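Local atomic coordinates of mannose-specific lectin 3 chain 1 (Crocus vernus, PDB entry 3MEZ), a protein that probably binds mannose as one chain of a heterotetrameric bulb-type lectin and, as the whole protein, probably agglutinates trypsin-treated rabbit erythrocytes weakly. Residues A[2-14]-A[17-29]. Residues are numbered along the deposited sequence; the frame is centred on the assembly and turned at random.
Unlike the reference sequence in segment 2-14: His12 (reference Ser).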
loop_
_atom_site.group_PDB
_atom_site.type_symbol
_atom_site.label_atom_id
_atom_site.label_comp_id
_atom_site.label_asym_id
_atom_site.label_seq_id
_atom_site.Cartn_x
_atom_site.Cartn_y
_atom_site.Cartn_z
ATOM N N ASN A 2 -10.557 -19.168 -2.053
ATOM C CA ASN A 2 -11.561 -19.044 -3.071
ATOM C C ASN A 2 -11.261 -17.985 -4.147
ATOM O O ASN A 2 -12.037 -17.766 -5.005
ATOM C CB ASN A 2 -12.939 -18.884 -2.460
ATOM C CG ASN A 2 -13.445 -20.154 -1.769
ATOM O OD1 ASN A 2 -13.187 -21.218 -2.179
ATOM N ND2 ASN A 2 -14.165 -19.987 -0.731
ATOM N N ASN A 3 -10.151 -17.303 -4.018
ATOM C CA ASN A 3 -9.751 -16.318 -4.992
ATOM C C ASN A 3 -8.689 -16.821 -5.970
ATOM O O ASN A 3 -8.338 -16.103 -6.860
ATOM C CB ASN A 3 -9.324 -14.992 -4.357
ATOM C CG ASN A 3 -8.051 -15.082 -3.510
ATOM O OD1 ASN A 3 -7.711 -16.104 -3.026
ATOM N ND2 ASN A 3 -7.401 -13.964 -3.312
ATOM N N VAL A 4 -8.213 -18.046 -5.752
ATOM C CA VAL A 4 -7.184 -18.689 -6.553
ATOM C C VAL A 4 -7.603 -20.044 -7.107
ATOM O O VAL A 4 -8.226 -20.773 -6.448
ATOM C CB VAL A 4 -5.880 -18.882 -5.755
ATOM C CG1 VAL A 4 -4.886 -19.673 -6.528
ATOM C CG2 VAL A 4 -5.292 -17.576 -5.360
ATOM N N LEU A 5 -7.252 -20.307 -8.365
ATOM C CA LEU A 5 -7.387 -21.615 -9.021
ATOM C C LEU A 5 -6.063 -21.979 -9.671
ATOM O O LEU A 5 -5.646 -21.325 -10.564
ATOM C CB LEU A 5 -8.474 -21.599 -10.082
ATOM C CG LEU A 5 -9.344 -22.797 -10.510
ATOM C CD1 LEU A 5 -9.452 -22.928 -11.949
ATOM C CD2 LEU A 5 -8.994 -24.080 -9.855
ATOM N N LEU A 6 -5.434 -23.030 -9.181
ATOM C CA LEU A 6 -4.197 -23.536 -9.710
ATOM C C LEU A 6 -4.337 -24.655 -10.769
ATOM O O LEU A 6 -5.300 -25.387 -10.790
ATOM C CB LEU A 6 -3.319 -24.035 -8.590
ATOM C CG LEU A 6 -3.003 -23.115 -7.429
ATOM C CD1 LEU A 6 -2.217 -23.824 -6.402
ATOM C CD2 LEU A 6 -2.286 -21.955 -7.947
ATOM N N THR A 7 -3.286 -24.799 -11.565
ATOM C CA THR A 7 -3.277 -25.804 -12.589
ATOM C C THR A 7 -3.521 -27.165 -11.955
ATOM O O THR A 7 -2.942 -27.518 -11.004
ATOM C CB THR A 7 -1.912 -25.831 -13.353
ATOM O OG1 THR A 7 -1.760 -24.674 -14.153
ATOM C CG2 THR A 7 -1.739 -27.094 -14.193
ATOM N N GLY A 8 -4.428 -27.892 -12.539
ATOM C CA GLY A 8 -4.735 -29.219 -12.110
ATOM C C GLY A 8 -5.817 -29.267 -11.066
ATOM O O GLY A 8 -6.326 -30.308 -10.790
ATOM N N ASP A 9 -6.175 -28.137 -10.487
ATOM C CA ASP A 9 -7.376 -28.038 -9.673
ATOM C C ASP A 9 -8.692 -27.877 -10.473
ATOM O O ASP A 9 -8.675 -27.562 -11.612
ATOM C CB ASP A 9 -7.217 -27.004 -8.568
ATOM C CG ASP A 9 -6.126 -27.388 -7.597
ATOM O OD1 ASP A 9 -5.740 -26.637 -6.740
ATOM O OD2 ASP A 9 -5.618 -28.481 -7.701
ATOM N N VAL A 10 -9.823 -28.078 -9.839
ATOM C CA VAL A 10 -11.079 -27.964 -10.537
ATOM C C VAL A 10 -12.138 -27.095 -9.840
ATOM O O VAL A 10 -12.217 -27.099 -8.674
ATOM C CB VAL A 10 -11.643 -29.392 -10.800
ATOM C CG1 VAL A 10 -12.940 -29.354 -11.453
ATOM C CG2 VAL A 10 -10.678 -30.186 -11.642
ATOM N N ILE A 11 -12.950 -26.355 -10.571
ATOM C CA ILE A 11 -14.153 -25.761 -9.993
ATOM C C ILE A 11 -15.324 -26.615 -10.429
ATOM O O ILE A 11 -15.597 -26.734 -11.565
ATOM C CB ILE A 11 -14.395 -24.315 -10.423
ATOM C CG1 ILE A 11 -13.288 -23.422 -9.939
ATOM C CG2 ILE A 11 -15.695 -23.763 -9.892
ATOM C CD1 ILE A 11 -13.311 -22.137 -10.584
ATOM N N HIS A 12 -16.010 -27.190 -9.468
ATOM C CA HIS A 12 -17.155 -28.041 -9.708
ATOM C C HIS A 12 -18.439 -27.319 -10.036
ATOM O O HIS A 12 -18.529 -26.142 -9.975
ATOM C CB HIS A 12 -17.343 -28.959 -8.532
ATOM C CG HIS A 12 -16.059 -29.357 -7.934
ATOM N ND1 HIS A 12 -15.263 -30.312 -8.502
ATOM C CD2 HIS A 12 -15.360 -28.843 -6.902
ATOM C CE1 HIS A 12 -14.145 -30.411 -7.812
ATOM N NE2 HIS A 12 -14.178 -29.528 -6.831
ATOM N N THR A 13 -19.437 -28.071 -10.406
ATOM C CA THR A 13 -20.674 -27.474 -10.804
ATOM C C THR A 13 -21.261 -26.684 -9.634
ATOM O O THR A 13 -21.255 -27.108 -8.509
ATOM C CB THR A 13 -21.654 -28.533 -11.315
ATOM O OG1 THR A 13 -20.995 -29.362 -12.265
ATOM C CG2 THR A 13 -22.857 -27.913 -11.918
ATOM N N ASP A 14 -21.695 -25.486 -9.954
ATOM C CA ASP A 14 -22.261 -24.547 -9.024
ATOM C C ASP A 14 -21.332 -24.079 -7.900
ATOM O O ASP A 14 -21.763 -23.669 -6.880
ATOM C CB ASP A 14 -23.578 -25.035 -8.491
ATOM C CG ASP A 14 -24.690 -24.805 -9.447
ATOM O OD1 ASP A 14 -24.673 -23.806 -10.126
ATOM O OD2 ASP A 14 -25.549 -25.636 -9.529
ATOM N N LEU A 17 -15.048 -19.108 -7.804
ATOM C CA LEU A 17 -14.119 -18.162 -7.226
ATOM C C LEU A 17 -14.875 -16.926 -6.738
ATOM O O LEU A 17 -15.856 -16.560 -7.298
ATOM C CB LEU A 17 -13.049 -17.741 -8.204
ATOM C CG LEU A 17 -12.160 -18.776 -8.840
ATOM C CD1 LEU A 17 -11.097 -18.102 -9.712
ATOM C CD2 LEU A 17 -11.586 -19.701 -7.789
ATOM N N SER A 18 -14.412 -16.328 -5.676
ATOM C CA SER A 18 -15.007 -15.133 -5.151
ATOM C C SER A 18 -13.964 -14.216 -4.525
ATOM O O SER A 18 -13.023 -14.652 -3.957
ATOM C CB SER A 18 -16.083 -15.505 -4.135
ATOM O OG SER A 18 -15.583 -16.155 -3.014
ATOM N N TYR A 19 -14.109 -12.935 -4.713
ATOM C CA TYR A 19 -13.331 -11.964 -3.982
ATOM C C TYR A 19 -14.160 -10.698 -3.835
ATOM O O TYR A 19 -14.535 -10.116 -4.804
ATOM C CB TYR A 19 -11.959 -11.685 -4.613
ATOM C CG TYR A 19 -11.103 -10.870 -3.707
ATOM C CD1 TYR A 19 -10.586 -11.415 -2.577
ATOM C CD2 TYR A 19 -10.889 -9.548 -3.940
ATOM C CE1 TYR A 19 -9.867 -10.709 -1.749
ATOM C CE2 TYR A 19 -10.161 -8.814 -3.102
ATOM C CZ TYR A 19 -9.652 -9.405 -1.996
ATOM O OH TYR A 19 -8.933 -8.710 -1.137
ATOM N N GLU A 20 -14.464 -10.336 -2.608
ATOM C CA GLU A 20 -15.273 -9.182 -2.359
ATOM C C GLU A 20 -16.596 -9.252 -3.121
ATOM O O GLU A 20 -17.335 -10.140 -2.927
ATOM C CB GLU A 20 -14.497 -7.910 -2.544
ATOM C CG GLU A 20 -13.446 -7.812 -1.568
ATOM C CD GLU A 20 -12.639 -6.559 -1.703
ATOM O OE1 GLU A 20 -12.623 -5.961 -2.766
ATOM O OE2 GLU A 20 -11.983 -6.206 -0.738
ATOM N N SER A 21 -16.896 -8.316 -3.979
ATOM C CA SER A 21 -18.179 -8.392 -4.656
ATOM C C SER A 21 -18.146 -9.094 -6.038
ATOM O O SER A 21 -19.087 -8.996 -6.803
ATOM C CB SER A 21 -18.869 -7.029 -4.725
ATOM O OG SER A 21 -18.353 -6.239 -5.741
ATOM N N ALA A 22 -17.067 -9.772 -6.337
ATOM C CA ALA A 22 -16.913 -10.471 -7.579
ATOM C C ALA A 22 -17.058 -11.970 -7.366
ATOM O O ALA A 22 -16.624 -12.470 -6.382
ATOM C CB ALA A 22 -15.616 -10.170 -8.131
ATOM N N ALA A 23 -17.688 -12.645 -8.329
ATOM C CA ALA A 23 -17.796 -14.102 -8.420
ATOM C C ALA A 23 -17.521 -14.638 -9.837
ATOM O O ALA A 23 -17.988 -14.042 -10.763
ATOM C CB ALA A 23 -19.142 -14.538 -8.020
ATOM N N PHE A 24 -16.815 -15.752 -9.958
ATOM C CA PHE A 24 -16.566 -16.421 -11.242
ATOM C C PHE A 24 -17.125 -17.809 -11.112
ATOM O O PHE A 24 -16.547 -18.660 -10.508
ATOM C CB PHE A 24 -15.059 -16.443 -11.528
ATOM C CG PHE A 24 -14.631 -16.859 -12.944
ATOM C CD1 PHE A 24 -13.647 -17.787 -13.107
ATOM C CD2 PHE A 24 -15.111 -16.264 -14.074
ATOM C CE1 PHE A 24 -13.217 -18.145 -14.334
ATOM C CE2 PHE A 24 -14.678 -16.641 -15.302
ATOM C CZ PHE A 24 -13.747 -17.567 -15.431
ATOM N N VAL A 25 -18.272 -18.016 -11.709
ATOM C CA VAL A 25 -19.053 -19.165 -11.397
ATOM C C VAL A 25 -19.284 -20.190 -12.511
ATOM O O VAL A 25 -19.730 -19.888 -13.549
ATOM C CB VAL A 25 -20.357 -18.792 -10.553
ATOM C CG1 VAL A 25 -20.698 -17.340 -10.601
ATOM C CG2 VAL A 25 -21.486 -19.640 -10.831
ATOM N N MET A 26 -19.011 -21.427 -12.186
ATOM C CA MET A 26 -19.284 -22.531 -13.056
ATOM C C MET A 26 -20.720 -23.003 -12.819
ATOM O O MET A 26 -20.987 -23.820 -12.014
ATOM C CB MET A 26 -18.264 -23.644 -12.832
ATOM C CG MET A 26 -18.410 -24.805 -13.708
ATOM S SD MET A 26 -18.022 -24.526 -15.404
ATOM C CE MET A 26 -19.560 -24.215 -16.115
ATOM N N GLN A 27 -21.630 -22.433 -13.559
ATOM C CA GLN A 27 -23.030 -22.662 -13.351
ATOM C C GLN A 27 -23.550 -24.033 -13.764
ATOM O O GLN A 27 -23.006 -24.704 -14.582
ATOM C CB GLN A 27 -23.868 -21.540 -13.960
ATOM C CG GLN A 27 -23.558 -20.131 -13.478
ATOM C CD GLN A 27 -24.376 -19.060 -14.158
ATOM O OE1 GLN A 27 -25.057 -19.317 -15.104
ATOM N NE2 GLN A 27 -24.287 -17.891 -13.689
ATOM N N GLY A 28 -24.673 -24.388 -13.182
ATOM C CA GLY A 28 -25.349 -25.614 -13.464
ATOM C C GLY A 28 -25.850 -25.690 -14.877
ATOM O O GLY A 28 -26.118 -26.720 -15.358
ATOM N N ASP A 29 -25.978 -24.566 -15.526
ATOM C CA ASP A 29 -26.435 -24.533 -16.899
ATOM C C ASP A 29 -25.291 -24.663 -17.892
ATOM O O ASP A 29 -25.479 -24.538 -19.061
ATOM C CB ASP A 29 -27.313 -23.313 -17.161
ATOM C CG ASP A 29 -26.552 -22.023 -17.180
ATOM O OD1 ASP A 29 -25.378 -22.020 -16.865
ATOM O OD2 ASP A 29 -27.163 -21.006 -17.509
#
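The carbonyl oxygen of Asn2 is gripped by strand 16-19: Ser18 N donates a hydrogen bond of 2.9 Å to Asn2 O from above the carbonyl plane, 35° out of it, and the CA-H of Leu17 adds a contact of 3.1 Å between Leu17 CA and the same oxygen. Both meet the loop just ahead of strand 4-6. Beside them, Asn3 and Tyr19 lie alongside and point the same way, amide and ring planes 24° apart, with Asn3 ND2 4.1 Å from Tyr19 CD1. Asn3 OD1 is hydrogen-bonded to Asn7 of the neighbouring lectin 3 chain 2 subunit, and Val5 of that subunit packs on both Asn3 and Tyr19, so this end of the contact faces the partner subunit.

Further in, the contact turns apolar. Ile11 reaches in with both branches: CG1 lies anti to the carbonyl carbon (chi1 -64°) and carries CD1 across Leu17 at about a right angle, 4.0 Å from Leu17 CG, while CG2 rests 3.9 Å from Met26 CB. Leu5 approaches Leu17 CD2 more loosely through its CB, and Leu54 of strand 53-56 touches both Leu5 and Ile11.

At the far end Asp14 N bonds Met26 O at 2.7 Å, in line with the carbonyl bond though bent at the hydrogen, where Met26 centres an inverse gamma turn. Asp14 OD1 takes a weak bond from Gly28 N, while Thr13 CG2 packs on Gly28 CA and Thr13 OG1 bonds the carbonyl of Cys52. Strands 4-6, 10-11 and the hairpin 16-26, closed by a type II' turn, belong to three different antiparallel sheets; Leu5, Ile11, Leu17 and the CB of Met26, whose chain end leads away, meet between them as in the core of the beta-prism II fold of bulb-type lectins.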